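Side-chain contacts in inner kinetochore subunit cnp3 (Schizosaccharomyces pombe, PDB 6O2D), which helps build the inner kinetochore on centromeric DNA, the platform for outer kinetochore assembly in chromosome segregation, and is represented here by its dimeric cupin domain: residues S23-E26 against Q27-K30; I116-R119 against G120-Y123. All blocks are in the same frame, centred on the assembly; numbering follows the deposited sequence.

Interaction 1. Residues S23-E26 against Q27-K30; sequences SWNE and QNPK
Asn25 and Asn28 are the first and last residues of a beta turn at the end of a beta-hairpin, in the loop that leads from strand 16-22 back into strand 32-40. The turn is defined by the backbone: Asn25 CA and Asn28 CA are 5.2 Å apart, and Glu26 and Gln27 between them both have helix-like torsions. Among the polar interactions, one hydrogen bond spans the turn. Asn28 N donates to Asn25 OD1 at 2.8 Å, almost straight at 165°, meeting a lone pair in the carbonyl plane. With Asn25 CG anti to its own backbone N (chi1 -169°), the amide leans over the turn and places OD1 where it meets this N-H. The two asparagine side chains run side by side in the same direction with amide planes nearly parallel. A weak, bent bond from Asn28 ND2 to Gln27 OE1, 2.8 Å long, links the second amide to its neighbour at the surface. Across the dimer, Arg149 of the second subunit bonds Trp24 O and makes a cation-pi contact with the indole. Carbon-oxygen contacts complete the loop: Gln27 CB lies 3.4 Å from Asn25 OD1, and Pro29 CA makes a CA-H...O contact with Asn25 O at 3.3 Å.

Interaction 2. Residues I116-R119 against G120-Y123; sequences IVPR and GNYY
Pro118 and Asn121 are the first and last residues of a type II beta turn, their CA atoms 6.1 Å apart; at its corners the Arg119 backbone is polyproline II-like (phi -58°, psi 144°) and Gly120 has a positive phi that suits a residue without a CB. The Asn121 side chain folds back over this turn. Its ND2 donates to Pro118 O at 2.9 Å along a nearly straight N-H, with the oxygen close to the plane of the asparagine amide; seen from the acceptor, the donor stands well above the carbonyl plane, off the lone pairs. Ser84 OG also bonds Pro118 O and Asn121 N, so one hydroxyl bridges both ends of the turn. ND2 further rests on the proline ring, 3.4 Å from Pro118 CB. At its other end the amide is held by Asn103 ND2 and by Leu22 N of the second subunit, both bonded to Asn121 OD1. Replacing Asn121 by alanine would probably leave those two donors without their shared acceptor and Pro118 O without the ND2 donor. The apolar part lies beside the strands, where Val117 and Tyr123 cross at about a right angle. Val117 CG2 reaches Tyr123 CB at 3.6 Å and meets the ring obliquely, while CG1, anti to the backbone N (chi1 -175°), lies 4.1 Å from Asn121 CB; Met89 packs against both Val117 and Tyr123. A tight turn thus carries the chain from strand 113-117, outermost in its sheet within this chain, to strand 122-127, connecting the two sheets of a cupin beta-barrel.

Interaction 1 comes first along the chain, in the loop of the two-stranded hairpin formed by 16-22 and 32-40; interaction 2 follows later, at the turn joining the five- and four-stranded sheets of the cupin barrel. They share no strand. Within one subunit their centres are 35 Å apart and their nearest atoms about 18 Å, so neither touches the other. The dimer brings them together: Trp24 of one subunit packs on Arg119 of the other, and Val21, on the strand before the 23-30 loop, packs against Asn121 of the partner chain. The hairpin of each subunit therefore reaches onto the inter-sheet turn of its mate, geometric evidence that both sites belong to the dimer interface.

Interaction 1. Residues S23-E26 against Q27-K30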
loop_
_atom_site.group_PDB
_atom_site.type_symbol
_atom_site.label_atom_id
_atom_site.label_comp_id
_atom_site.label_asym_id
_atom_site.label_seq_id
_atom_site.Cartn_x
_atom_site.Cartn_y
_atom_site.Cartn_z
ATOM N N SER B 23 7.414 -19.669 -2.404
ATOM C CA SER B 23 7.556 -18.991 -3.683
ATOM C C SER B 23 6.245 -18.851 -4.445
ATOM O O SER B 23 6.216 -18.151 -5.464
ATOM C CB SER B 23 8.578 -19.727 -4.558
ATOM O OG SER B 23 9.870 -19.191 -4.353
ATOM N N TRP B 24 5.173 -19.489 -3.975
ATOM C CA TRP B 24 3.916 -19.566 -4.714
ATOM C C TRP B 24 4.154 -20.094 -6.127
ATOM O O TRP B 24 3.558 -19.625 -7.100
ATOM C CB TRP B 24 3.198 -18.215 -4.746
ATOM C CG TRP B 24 1.706 -18.329 -4.926
ATOM C CD1 TRP B 24 0.845 -19.088 -4.182
ATOM C CD2 TRP B 24 0.904 -17.653 -5.901
ATOM N NE1 TRP B 24 -0.439 -18.924 -4.635
ATOM C CE2 TRP B 24 -0.430 -18.053 -5.692
ATOM C CE3 TRP B 24 1.186 -16.751 -6.931
ATOM C CZ2 TRP B 24 -1.481 -17.586 -6.483
ATOM C CZ3 TRP B 24 0.144 -16.288 -7.710
ATOM C CH2 TRP B 24 -1.174 -16.706 -7.483
ATOM N N ASN B 25 5.066 -21.060 -6.240
ATOM C CA ASN B 25 5.358 -21.698 -7.514
ATOM C C ASN B 25 4.300 -22.761 -7.761
ATOM O O ASN B 25 4.155 -23.688 -6.957
ATOM C CB ASN B 25 6.756 -22.310 -7.506
ATOM C CG ASN B 25 7.208 -22.754 -8.884
ATOM O OD1 ASN B 25 6.977 -23.896 -9.289
ATOM N ND2 ASN B 25 7.863 -21.855 -9.613
ATOM N N GLU B 26 3.550 -22.622 -8.857
ATOM C CA GLU B 26 2.436 -23.533 -9.105
ATOM C C GLU B 26 2.929 -24.963 -9.264
ATOM O O GLU B 26 2.342 -25.902 -8.712
ATOM C CB GLU B 26 1.656 -23.089 -10.343
ATOM C CG GLU B 26 0.384 -23.888 -10.571
ATOM C CD GLU B 26 -0.213 -23.662 -11.941
ATOM O OE1 GLU B 26 -1.423 -23.361 -12.020
ATOM O OE2 GLU B 26 0.530 -23.788 -12.939
ATOM N N GLN B 27 4.016 -25.143 -10.015
ATOM C CA GLN B 27 4.591 -26.470 -10.202
ATOM C C GLN B 27 5.089 -27.043 -8.877
ATOM O O GLN B 27 4.721 -28.160 -8.495
ATOM C CB GLN B 27 5.717 -26.390 -11.232
ATOM C CG GLN B 27 6.499 -27.666 -11.448
ATOM C CD GLN B 27 7.865 -27.391 -12.051
ATOM O OE1 GLN B 27 8.474 -26.354 -11.779
ATOM N NE2 GLN B 27 8.352 -28.318 -12.874
ATOM N N ASN B 28 5.913 -26.281 -8.152
ATOM C CA ASN B 28 6.490 -26.706 -6.875
ATOM C C ASN B 28 5.979 -25.791 -5.772
ATOM O O ASN B 28 6.587 -24.746 -5.482
ATOM C CB ASN B 28 8.015 -26.698 -6.934
ATOM C CG ASN B 28 8.540 -27.206 -8.256
ATOM O OD1 ASN B 28 8.367 -28.379 -8.595
ATOM N ND2 ASN B 28 9.172 -26.324 -9.023
ATOM N N PRO B 29 4.868 -26.148 -5.121
ATOM C CA PRO B 29 4.319 -25.288 -4.062
ATOM C C PRO B 29 5.196 -25.204 -2.827
ATOM O O PRO B 29 4.944 -24.347 -1.970
ATOM C CB PRO B 29 2.975 -25.947 -3.738
ATOM C CG PRO B 29 3.162 -27.383 -4.118
ATOM C CD PRO B 29 4.082 -27.382 -5.304
ATOM N N LYS B 30 6.209 -26.058 -2.703
ATOM C CA LYS B 30 7.080 -26.052 -1.539
ATOM C C LYS B 30 8.422 -25.387 -1.816
ATOM O O LYS B 30 9.240 -25.273 -0.898
ATOM C CB LYS B 30 7.318 -27.487 -1.047
ATOM C CG LYS B 30 6.060 -28.244 -0.637
ATOM C CD LYS B 30 6.396 -29.418 0.284
ATOM C CE LYS B 30 5.144 -30.186 0.702
ATOM N NZ LYS B 30 5.434 -31.614 1.058
#

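Interaction 2. Residues I116-R119 against G120-Y123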
loop_
_atom_site.group_PDB
_atom_site.type_symbol
_atom_site.label_atom_id
_atom_site.label_comp_id
_atom_site.label_asym_id
_atom_site.label_seq_id
_atom_site.Cartn_x
_atom_site.Cartn_y
_atom_site.Cartn_z
ATOM N N ILE B 116 -5.822 8.109 -2.606
ATOM C CA ILE B 116 -5.602 7.275 -3.777
ATOM C C ILE B 116 -5.722 8.138 -5.016
ATOM O O ILE B 116 -6.492 9.099 -5.058
ATOM C CB ILE B 116 -6.601 6.106 -3.879
ATOM C CG1 ILE B 116 -8.039 6.635 -3.786
ATOM C CG2 ILE B 116 -6.298 5.058 -2.836
ATOM C CD1 ILE B 116 -9.080 5.671 -4.299
ATOM N N VAL B 117 -4.965 7.773 -6.039
ATOM C CA VAL B 117 -5.179 8.333 -7.364
ATOM C C VAL B 117 -5.659 7.184 -8.237
ATOM O O VAL B 117 -4.839 6.360 -8.666
ATOM C CB VAL B 117 -3.900 8.975 -7.921
ATOM C CG1 VAL B 117 -4.187 9.671 -9.249
ATOM C CG2 VAL B 117 -3.300 9.936 -6.906
ATOM N N PRO B 118 -6.961 7.062 -8.498
ATOM C CA PRO B 118 -7.441 5.953 -9.328
ATOM C C PRO B 118 -6.825 6.006 -10.715
ATOM O O PRO B 118 -6.317 7.039 -11.161
ATOM C CB PRO B 118 -8.958 6.171 -9.387
ATOM C CG PRO B 118 -9.270 7.047 -8.222
ATOM C CD PRO B 118 -8.060 7.904 -8.002
ATOM N N ARG B 119 -6.890 4.869 -11.407
ATOM C CA ARG B 119 -6.403 4.809 -12.778
ATOM C C ARG B 119 -7.136 5.837 -13.631
ATOM O O ARG B 119 -8.327 6.091 -13.434
ATOM C CB ARG B 119 -6.610 3.408 -13.354
ATOM C CG ARG B 119 -5.913 2.296 -12.578
ATOM C CD ARG B 119 -6.289 0.915 -13.108
ATOM N NE ARG B 119 -7.671 0.564 -12.795
ATOM C CZ ARG B 119 -8.294 -0.513 -13.258
ATOM N NH1 ARG B 119 -7.664 -1.363 -14.063
ATOM N NH2 ARG B 119 -9.553 -0.739 -12.914
ATOM N N GLY B 120 -6.410 6.427 -14.581
ATOM C CA GLY B 120 -6.977 7.401 -15.505
ATOM C C GLY B 120 -7.229 8.776 -14.920
ATOM O O GLY B 120 -8.166 9.452 -15.341
ATOM N N ASN B 121 -6.418 9.211 -13.955
ATOM C CA ASN B 121 -6.600 10.506 -13.307
ATOM C C ASN B 121 -5.258 11.229 -13.226
ATOM O O ASN B 121 -4.219 10.703 -13.636
ATOM C CB ASN B 121 -7.249 10.340 -11.931
ATOM C CG ASN B 121 -8.634 9.729 -12.020
ATOM O OD1 ASN B 121 -9.621 10.433 -12.187
ATOM N ND2 ASN B 121 -8.708 8.410 -11.921
ATOM N N TYR B 122 -5.298 12.474 -12.754
ATOM C CA TYR B 122 -4.129 13.337 -12.639
ATOM C C TYR B 122 -3.897 13.752 -11.190
ATOM O O TYR B 122 -4.853 13.974 -10.440
ATOM C CB TYR B 122 -4.302 14.576 -13.541
ATOM C CG TYR B 122 -4.589 14.189 -14.976
ATOM C CD1 TYR B 122 -5.885 13.952 -15.413
ATOM C CD2 TYR B 122 -3.552 14.003 -15.879
ATOM C CE1 TYR B 122 -6.139 13.565 -16.711
ATOM C CE2 TYR B 122 -3.796 13.615 -17.177
ATOM C CZ TYR B 122 -5.089 13.400 -17.589
ATOM O OH TYR B 122 -5.329 13.022 -18.889
ATOM N N TYR B 123 -2.628 13.863 -10.792
ATOM C CA TYR B 123 -2.321 14.226 -9.417
ATOM C C TYR B 123 -1.061 15.075 -9.368
ATOM O O TYR B 123 -0.197 14.987 -10.244
ATOM C CB TYR B 123 -2.153 12.997 -8.511
ATOM C CG TYR B 123 -0.790 12.340 -8.578
ATOM C CD1 TYR B 123 -0.452 11.506 -9.637
ATOM C CD2 TYR B 123 0.151 12.539 -7.574
ATOM C CE1 TYR B 123 0.783 10.899 -9.704
ATOM C CE2 TYR B 123 1.393 11.929 -7.627
ATOM C CZ TYR B 123 1.703 11.111 -8.695
ATOM O OH TYR B 123 2.938 10.508 -8.757
#